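Local coordinates for protein C-glycoside 3-oxidase (Microbacterium trichothecenolyticum, PDB 7DVE) that uses FAD and molecular oxygen to oxidise the sugar C3 hydroxyl of C-glycosides such as isoorientin and mangiferin, releasing hydrogen peroxide, at residues I176-V184 / V420-D428; F335-G343 / T411-I419. One frame throughout, in Å; residues are numbered along the deposited sequence.

Contact 1 (I176-V184 / V420-D428); sequences IVRERLAAV and VRLGKAIGD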
loop_
_atom_site.group_PDB
_atom_site.type_symbol
_atom_site.label_atom_id
_atom_site.label_comp_id
_atom_site.label_asym_id
_atom_site.label_seq_id
_atom_site.Cartn_x
_atom_site.Cartn_y
_atom_site.Cartn_z
ATOM N N ILE A 176 17.466 -21.437 -1.395
ATOM C CA ILE A 176 18.769 -21.180 -2.010
ATOM C C ILE A 176 19.204 -19.738 -1.767
ATOM O O ILE A 176 20.353 -19.463 -1.400
ATOM C CB ILE A 176 18.724 -21.491 -3.516
ATOM C CG1 ILE A 176 18.552 -22.988 -3.748
ATOM C CG2 ILE A 176 20.004 -21.022 -4.175
ATOM C CD1 ILE A 176 18.640 -23.375 -5.210
ATOM N N VAL A 177 18.290 -18.794 -1.985
ATOM C CA VAL A 177 18.628 -17.382 -1.869
ATOM C C VAL A 177 18.917 -17.030 -0.419
ATOM O O VAL A 177 19.914 -16.358 -0.110
ATOM C CB VAL A 177 17.494 -16.522 -2.445
ATOM C CG1 VAL A 177 17.642 -15.062 -2.010
ATOM C CG2 VAL A 177 17.483 -16.648 -3.939
ATOM N N ARG A 178 18.045 -17.493 0.483
ATOM C CA ARG A 178 18.213 -17.272 1.918
ATOM C C ARG A 178 19.530 -17.862 2.418
ATOM O O ARG A 178 20.244 -17.228 3.201
ATOM C CB ARG A 178 17.006 -17.867 2.655
ATOM C CG ARG A 178 16.842 -17.412 4.085
ATOM C CD ARG A 178 15.553 -17.962 4.719
ATOM N NE ARG A 178 15.542 -19.411 4.943
ATOM C CZ ARG A 178 14.885 -20.291 4.193
ATOM N NH1 ARG A 178 14.277 -19.933 3.065
ATOM N NH2 ARG A 178 14.841 -21.567 4.578
ATOM N N GLU A 179 19.884 -19.055 1.945
ATOM C CA GLU A 179 21.157 -19.679 2.314
ATOM C C GLU A 179 22.338 -18.816 1.889
ATOM O O GLU A 179 23.262 -18.547 2.679
ATOM C CB GLU A 179 21.258 -21.042 1.636
ATOM C CG GLU A 179 21.589 -22.206 2.507
ATOM C CD GLU A 179 21.558 -23.504 1.701
ATOM O OE1 GLU A 179 21.733 -24.597 2.304
ATOM O OE2 GLU A 179 21.387 -23.418 0.460
ATOM N N ARG A 180 22.334 -18.396 0.621
ATOM C CA ARG A 180 23.462 -17.642 0.095
ATOM C C ARG A 180 23.598 -16.291 0.789
ATOM O O ARG A 180 24.717 -15.836 1.054
ATOM C CB ARG A 180 23.314 -17.495 -1.413
ATOM C CG ARG A 180 23.659 -18.776 -2.130
ATOM C CD ARG A 180 23.315 -18.726 -3.599
ATOM N NE ARG A 180 23.229 -20.075 -4.137
ATOM C CZ ARG A 180 23.428 -20.386 -5.408
ATOM N NH1 ARG A 180 23.681 -19.452 -6.315
ATOM N NH2 ARG A 180 23.369 -21.662 -5.781
ATOM N N LEU A 181 22.477 -15.647 1.124
ATOM C CA LEU A 181 22.553 -14.365 1.822
ATOM C C LEU A 181 23.033 -14.552 3.254
ATOM O O LEU A 181 23.893 -13.805 3.733
ATOM C CB LEU A 181 21.192 -13.674 1.801
ATOM C CG LEU A 181 20.769 -13.257 0.400
ATOM C CD1 LEU A 181 19.449 -12.536 0.476
ATOM C CD2 LEU A 181 21.850 -12.378 -0.215
ATOM N N ALA A 182 22.488 -15.551 3.955
ATOM C CA ALA A 182 22.913 -15.817 5.323
ATOM C C ALA A 182 24.408 -16.059 5.385
ATOM O O ALA A 182 25.054 -15.689 6.366
ATOM C CB ALA A 182 22.144 -17.019 5.887
ATOM N N ALA A 183 24.974 -16.671 4.344
ATOM C CA ALA A 183 26.418 -16.911 4.320
ATOM C C ALA A 183 27.220 -15.634 4.558
ATOM O O ALA A 183 28.248 -15.661 5.240
ATOM C CB ALA A 183 26.825 -17.528 2.979
ATOM N N VAL A 184 26.783 -14.514 3.986
ATOM C CA VAL A 184 27.514 -13.252 4.051
ATOM C C VAL A 184 26.851 -12.267 5.015
ATOM O O VAL A 184 27.104 -11.073 4.930
ATOM C CB VAL A 184 27.673 -12.612 2.656
ATOM C CG1 VAL A 184 28.413 -13.532 1.698
ATOM C CG2 VAL A 184 26.306 -12.233 2.084
ATOM N N VAL A 420 24.554 -4.152 -4.475
ATOM C CA VAL A 420 25.536 -4.912 -5.250
ATOM C C VAL A 420 26.162 -6.013 -4.393
ATOM O O VAL A 420 26.326 -7.157 -4.850
ATOM C CB VAL A 420 26.596 -3.967 -5.846
ATOM C CG1 VAL A 420 27.657 -4.760 -6.588
ATOM C CG2 VAL A 420 25.916 -2.996 -6.775
ATOM N N ARG A 421 26.483 -5.708 -3.125
ATOM C CA ARG A 421 27.064 -6.744 -2.270
ATOM C C ARG A 421 26.100 -7.919 -2.067
ATOM O O ARG A 421 26.512 -9.088 -2.071
ATOM C CB ARG A 421 27.479 -6.146 -0.925
ATOM C CG ARG A 421 28.140 -7.145 0.016
ATOM C CD ARG A 421 28.337 -6.577 1.438
ATOM N NE ARG A 421 27.190 -6.878 2.288
ATOM C CZ ARG A 421 26.965 -8.069 2.834
ATOM N NH1 ARG A 421 27.807 -9.075 2.666
ATOM N NH2 ARG A 421 25.867 -8.257 3.563
ATOM N N LEU A 422 24.812 -7.635 -1.885
ATOM C CA LEU A 422 23.863 -8.730 -1.697
ATOM C C LEU A 422 23.660 -9.522 -2.989
ATOM O O LEU A 422 23.503 -10.749 -2.946
ATOM C CB LEU A 422 22.521 -8.203 -1.193
ATOM C CG LEU A 422 22.362 -7.522 0.166
ATOM C CD1 LEU A 422 20.984 -6.867 0.246
ATOM C CD2 LEU A 422 22.569 -8.469 1.335
ATOM N N GLY A 423 23.646 -8.849 -4.149
ATOM C CA GLY A 423 23.412 -9.573 -5.392
ATOM C C GLY A 423 24.587 -10.445 -5.811
ATOM O O GLY A 423 24.398 -11.542 -6.344
ATOM N N LYS A 424 25.817 -9.967 -5.598
ATOM C CA LYS A 424 26.985 -10.801 -5.895
ATOM C C LYS A 424 27.009 -12.069 -5.038
ATOM O O LYS A 424 27.526 -13.106 -5.466
ATOM C CB LYS A 424 28.275 -10.011 -5.671
ATOM C CG LYS A 424 28.676 -9.064 -6.783
ATOM C CD LYS A 424 29.925 -8.294 -6.328
ATOM C CE LYS A 424 30.520 -7.416 -7.404
ATOM N NZ LYS A 424 31.506 -6.448 -6.777
ATOM N N ALA A 425 26.468 -12.008 -3.824
ATOM C CA ALA A 425 26.424 -13.200 -2.993
ATOM C C ALA A 425 25.484 -14.260 -3.540
ATOM O O ALA A 425 25.539 -15.406 -3.088
ATOM C CB ALA A 425 26.010 -12.825 -1.567
ATOM N N ILE A 426 24.628 -13.915 -4.498
ATOM C CA ILE A 426 23.590 -14.832 -4.970
ATOM C C ILE A 426 23.936 -15.360 -6.354
ATOM O O ILE A 426 23.567 -16.481 -6.711
ATOM C CB ILE A 426 22.214 -14.136 -4.985
ATOM C CG1 ILE A 426 21.748 -13.815 -3.582
ATOM C CG2 ILE A 426 21.180 -14.978 -5.671
ATOM C CD1 ILE A 426 20.568 -12.891 -3.583
ATOM N N GLY A 427 24.614 -14.543 -7.149
ATOM C CA GLY A 427 24.875 -14.914 -8.527
ATOM C C GLY A 427 25.662 -13.859 -9.271
ATOM O O GLY A 427 26.304 -12.994 -8.670
ATOM N N ASP A 428 25.621 -13.959 -10.597
ATOM C CA ASP A 428 26.330 -13.029 -11.446
ATOM C C ASP A 428 25.392 -11.918 -11.885
ATOM O O ASP A 428 24.351 -12.193 -12.497
ATOM C CB ASP A 428 26.931 -13.745 -12.649
ATOM C CG ASP A 428 27.805 -14.923 -12.233
ATOM O OD1 ASP A 428 28.873 -14.678 -11.634
ATOM O OD2 ASP A 428 27.432 -16.088 -12.507
#
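Leu181 and Ile426 form the apolar middle of a contact in which helix 176-183 packs against the C-terminal part of helix 406-424 and the residues leading into strand 427-436. The backbones come nearest at Arg180 and Ile426, whose CA atoms are 5.8 Å apart. Leu181 reaches the partner with one branch: its CD2 sits 3.6 Å from Ile426 CD1 and also touches the carbonyl oxygen of Leu422. The Ile426 side chain lies obliquely across it, and its CD1 goes on to meet Val177 CG1 at 4.0 Å. CG1 of Val177 stands opposite its own backbone N (chi1 165°), the setting from which it meets this methyl. Farther along, Val184 CG2 packs on Ala425 CB at 3.7 Å.

An arginine bonds to a backbone carbonyl on each flank, one from each segment. Arg180 runs extended from CG to NE, its CB and CG passing beside the carbonyl oxygen of Ala425; its NH1 then gives a hydrogen bond of 3.0 Å to Ile426 O, which lies at the edge of the guanidinium and in its plane. The same NH1 also bonds to Arg308 O. Arg421 bends at chi3 (91°) and brings NH1 to 3.1 Å from Val184 O, tilted from the carbonyl plane, while NH2 adds a weaker bond to that oxygen. Glu418 holds its NE in a salt bridge.

Helix 176-183 lies on the antiparallel sheet, which in this GMC oxidoreductase is separate from the parallel, Rossmann-type sheet: Val177, Leu181 and Ile426 all touch Val345 of strand 341-347, Val177 and Ile426 share Met307 of strand 300-307, and Leu181 meets Val333 of strand 330-333.

Contact 2 (F335-G343 / T411-I419); sequences FTDDMPFHG and TIDRAKAEI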
loop_
_atom_site.group_PDB
_atom_site.type_symbol
_atom_site.label_atom_id
_atom_site.label_comp_id
_atom_site.label_asym_id
_atom_site.label_seq_id
_atom_site.Cartn_x
_atom_site.Cartn_y
_atom_site.Cartn_z
ATOM N N PHE A 335 15.487 -4.179 7.560
ATOM C CA PHE A 335 15.959 -2.891 8.054
ATOM C C PHE A 335 16.498 -2.991 9.485
ATOM O O PHE A 335 15.885 -3.620 10.352
ATOM C CB PHE A 335 14.785 -1.903 7.998
ATOM C CG PHE A 335 15.091 -0.532 8.548
ATOM C CD1 PHE A 335 15.071 -0.286 9.933
ATOM C CD2 PHE A 335 15.377 0.527 7.682
ATOM C CE1 PHE A 335 15.346 0.982 10.429
ATOM C CE2 PHE A 335 15.640 1.799 8.180
ATOM C CZ PHE A 335 15.633 2.028 9.555
ATOM N N THR A 336 17.641 -2.339 9.733
ATOM C CA THR A 336 18.126 -2.029 11.080
ATOM C C THR A 336 18.647 -0.596 11.109
ATOM O O THR A 336 19.096 -0.065 10.089
ATOM C CB THR A 336 19.246 -2.972 11.552
ATOM O OG1 THR A 336 20.392 -2.837 10.700
ATOM C CG2 THR A 336 18.777 -4.433 11.572
ATOM N N ASP A 337 18.581 0.031 12.289
ATOM C CA ASP A 337 19.071 1.402 12.433
ATOM C C ASP A 337 20.484 1.548 11.876
ATOM O O ASP A 337 20.814 2.563 11.246
ATOM C CB ASP A 337 19.049 1.823 13.907
ATOM C CG ASP A 337 17.688 2.311 14.358
ATOM O OD1 ASP A 337 16.786 2.364 13.511
ATOM O OD2 ASP A 337 17.508 2.636 15.548
ATOM N N ASP A 338 21.327 0.534 12.096
ATOM C CA ASP A 338 22.706 0.528 11.623
ATOM C C ASP A 338 22.809 0.303 10.109
ATOM O O ASP A 338 23.789 0.741 9.492
ATOM C CB ASP A 338 23.471 -0.568 12.358
ATOM C CG ASP A 338 22.996 -0.755 13.818
ATOM O OD1 ASP A 338 23.200 0.155 14.666
ATOM O OD2 ASP A 338 22.334 -1.802 14.090
ATOM N N MET A 339 21.837 -0.394 9.501
ATOM C CA MET A 339 21.836 -0.712 8.067
ATOM C C MET A 339 20.475 -0.343 7.486
ATOM O O MET A 339 19.656 -1.222 7.192
ATOM C CB MET A 339 22.122 -2.197 7.824
ATOM C CG MET A 339 23.566 -2.651 7.899
ATOM S SD MET A 339 24.635 -1.661 6.868
ATOM C CE MET A 339 24.273 -2.423 5.271
ATOM N N PRO A 340 20.205 0.954 7.292
ATOM C CA PRO A 340 18.810 1.422 7.197
ATOM C C PRO A 340 18.189 1.291 5.806
ATOM O O PRO A 340 17.697 2.260 5.222
ATOM C CB PRO A 340 18.926 2.882 7.663
ATOM C CG PRO A 340 20.291 3.296 7.279
ATOM C CD PRO A 340 21.165 2.071 7.361
ATOM N N PHE A 341 18.131 0.053 5.296
ATOM C CA PHE A 341 17.449 -0.258 4.048
ATOM C C PHE A 341 16.580 -1.493 4.217
ATOM O O PHE A 341 16.988 -2.480 4.836
ATOM C CB PHE A 341 18.448 -0.485 2.898
ATOM C CG PHE A 341 19.714 0.274 3.069
ATOM C CD1 PHE A 341 19.760 1.623 2.790
ATOM C CD2 PHE A 341 20.843 -0.345 3.583
ATOM C CE1 PHE A 341 20.936 2.353 3.001
ATOM C CE2 PHE A 341 22.018 0.370 3.798
ATOM C CZ PHE A 341 22.068 1.721 3.506
ATOM N N HIS A 342 15.382 -1.446 3.655
ATOM C CA HIS A 342 14.574 -2.652 3.535
ATOM C C HIS A 342 14.950 -3.336 2.223
ATOM O O HIS A 342 14.916 -2.703 1.163
ATOM C CB HIS A 342 13.088 -2.319 3.575
ATOM C CG HIS A 342 12.219 -3.379 2.988
ATOM N ND1 HIS A 342 11.832 -4.497 3.695
ATOM C CD2 HIS A 342 11.683 -3.509 1.747
ATOM C CE1 HIS A 342 11.075 -5.258 2.927
ATOM N NE2 HIS A 342 10.962 -4.677 1.742
ATOM N N GLY A 343 15.330 -4.610 2.288
ATOM C CA GLY A 343 15.758 -5.353 1.118
ATOM C C GLY A 343 14.811 -6.502 0.826
ATOM O O GLY A 343 14.354 -7.194 1.736
ATOM N N THR A 411 22.332 8.232 2.063
ATOM C CA THR A 411 21.758 6.903 2.321
ATOM C C THR A 411 21.478 6.145 1.024
ATOM O O THR A 411 21.581 4.910 0.996
ATOM C CB THR A 411 20.482 6.989 3.173
ATOM O OG1 THR A 411 20.150 5.680 3.636
ATOM C CG2 THR A 411 19.297 7.478 2.371
ATOM N N ILE A 412 21.148 6.853 -0.055
ATOM C CA ILE A 412 20.948 6.199 -1.344
ATOM C C ILE A 412 22.260 5.597 -1.852
ATOM O O ILE A 412 22.290 4.471 -2.365
ATOM C CB ILE A 412 20.335 7.209 -2.339
ATOM C CG1 ILE A 412 18.878 7.503 -1.943
ATOM C CG2 ILE A 412 20.459 6.721 -3.789
ATOM C CD1 ILE A 412 18.220 8.566 -2.780
ATOM N N ASP A 413 23.369 6.329 -1.708
ATOM C CA ASP A 413 24.667 5.784 -2.103
ATOM C C ASP A 413 25.005 4.524 -1.313
ATOM O O ASP A 413 25.484 3.523 -1.877
ATOM C CB ASP A 413 25.739 6.858 -1.927
ATOM C CG ASP A 413 25.653 7.947 -3.003
ATOM O OD1 ASP A 413 24.850 7.795 -3.949
ATOM O OD2 ASP A 413 26.374 8.965 -2.907
ATOM N N ARG A 414 24.746 4.553 -0.002
ATOM C CA ARG A 414 24.879 3.336 0.794
ATOM C C ARG A 414 24.044 2.201 0.208
ATOM O O ARG A 414 24.537 1.082 0.008
ATOM C CB ARG A 414 24.488 3.614 2.254
ATOM C CG ARG A 414 25.502 4.442 3.030
ATOM C CD ARG A 414 25.154 4.542 4.531
ATOM N NE ARG A 414 25.286 3.270 5.234
ATOM C CZ ARG A 414 24.830 3.033 6.459
ATOM N NH1 ARG A 414 24.175 3.957 7.148
ATOM N NH2 ARG A 414 25.039 1.841 7.012
ATOM N N ALA A 415 22.772 2.465 -0.067
ATOM C CA ALA A 415 21.912 1.409 -0.593
ATOM C C ALA A 415 22.469 0.825 -1.895
ATOM O O ALA A 415 22.382 -0.383 -2.128
ATOM C CB ALA A 415 20.493 1.945 -0.787
ATOM N N LYS A 416 23.070 1.661 -2.745
ATOM C CA LYS A 416 23.643 1.149 -3.996
ATOM C C LYS A 416 24.786 0.157 -3.738
ATOM O O LYS A 416 24.818 -0.958 -4.309
ATOM C CB LYS A 416 24.105 2.319 -4.856
ATOM C CG LYS A 416 22.935 3.207 -5.253
ATOM C CD LYS A 416 23.428 4.510 -5.832
ATOM C CE LYS A 416 24.148 4.241 -7.131
ATOM N NZ LYS A 416 24.305 5.492 -7.860
ATOM N N ALA A 417 25.711 0.525 -2.841
ATOM C CA ALA A 417 26.797 -0.408 -2.530
ATOM C C ALA A 417 26.269 -1.688 -1.875
ATOM O O ALA A 417 26.740 -2.798 -2.184
ATOM C CB ALA A 417 27.842 0.270 -1.644
ATOM N N GLU A 418 25.260 -1.573 -1.010
ATOM C CA GLU A 418 24.764 -2.788 -0.354
ATOM C C GLU A 418 24.001 -3.690 -1.318
ATOM O O GLU A 418 24.062 -4.922 -1.190
ATOM C CB GLU A 418 23.888 -2.463 0.861
ATOM C CG GLU A 418 23.251 -3.733 1.539
ATOM C CD GLU A 418 24.267 -4.650 2.251
ATOM O OE1 GLU A 418 25.485 -4.381 2.173
ATOM O OE2 GLU A 418 23.847 -5.651 2.895
ATOM N N ILE A 419 23.267 -3.129 -2.276
ATOM C CA ILE A 419 22.510 -4.023 -3.141
ATOM C C ILE A 419 23.452 -4.783 -4.054
ATOM O O ILE A 419 23.218 -5.959 -4.355
ATOM C CB ILE A 419 21.425 -3.282 -3.943
ATOM C CG1 ILE A 419 20.452 -4.318 -4.521
ATOM C CG2 ILE A 419 22.042 -2.471 -5.030
ATOM C CD1 ILE A 419 19.128 -3.723 -4.992
HETATM O O HOH W 1 17.396 4.871 4.722
#
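Phe341 points its CB toward helix 406-424 and carries its ring to the helix surface. CG leaves CB on the backbone N side (chi1 -29°, away from the usual staggered values), which turns the CD1-CE1-CZ side of the ring to the helix. CD1 meets Ala415 CB at 3.7 Å, and CE1 lies 3.3 Å from Thr411 O and near Thr411 OG1. CZ, the far end, abuts Arg414 CB at 3.3 Å. Ala415 CA lies over one face of the ring, toward its rim; Pro340 CD lies over the opposite face, and Met339 CE is at the edge, in the ring plane.

Arg414 passes the CZ corner of the ring, the two planes 80° apart, with CZ over the rim of one guanidinium face. Its chain bends at chi3, and NH2 donates a nearly straight hydrogen bond of 3.0 Å to Asp338 O, at the guanidinium edge. Met339 SD is 3.5 Å from the same NH2, and Pro340 CD packs obliquely against NH1. Beyond the sulfur, Met339 CE rests on the carboxylate carbon of Glu418, which is salt-bridged to Arg421. A water links Pro340 O with Thr411 OG1.

Beside Phe341, the helix thus meets Asp338 and Met339 of a type I turn and Pro340, centre of an inverse gamma turn. The axes of strand segment 341-343 and helix segment 411-419 come within 10.1 Å at 32°: the helix lies on the antiparallel sheet of this GMC oxidoreductase, where Leu371 of strand 366-373 touches both Phe341 and Glu418.

How the contacts relate
Contacts 1 and 2 share helix 406-424: residues 411-419 serve contact 2 and the adjoining 420-428 continue it toward its C-terminal end in contact 1, the two centres lying about 15 Å apart. Both pack against the same antiparallel sheet, and strand 341-347 ties them, Phe341 belonging to contact 2 and Val345 lying beneath contact 1. In sequence, contact 2 is nested inside the loop that contact 1 closes. Contact 2 is nearer the chemistry: the Phe341 side chain is about 12 Å from that of His444, the inferred proton acceptor, whereas contact 1 lies away from the annotated sites.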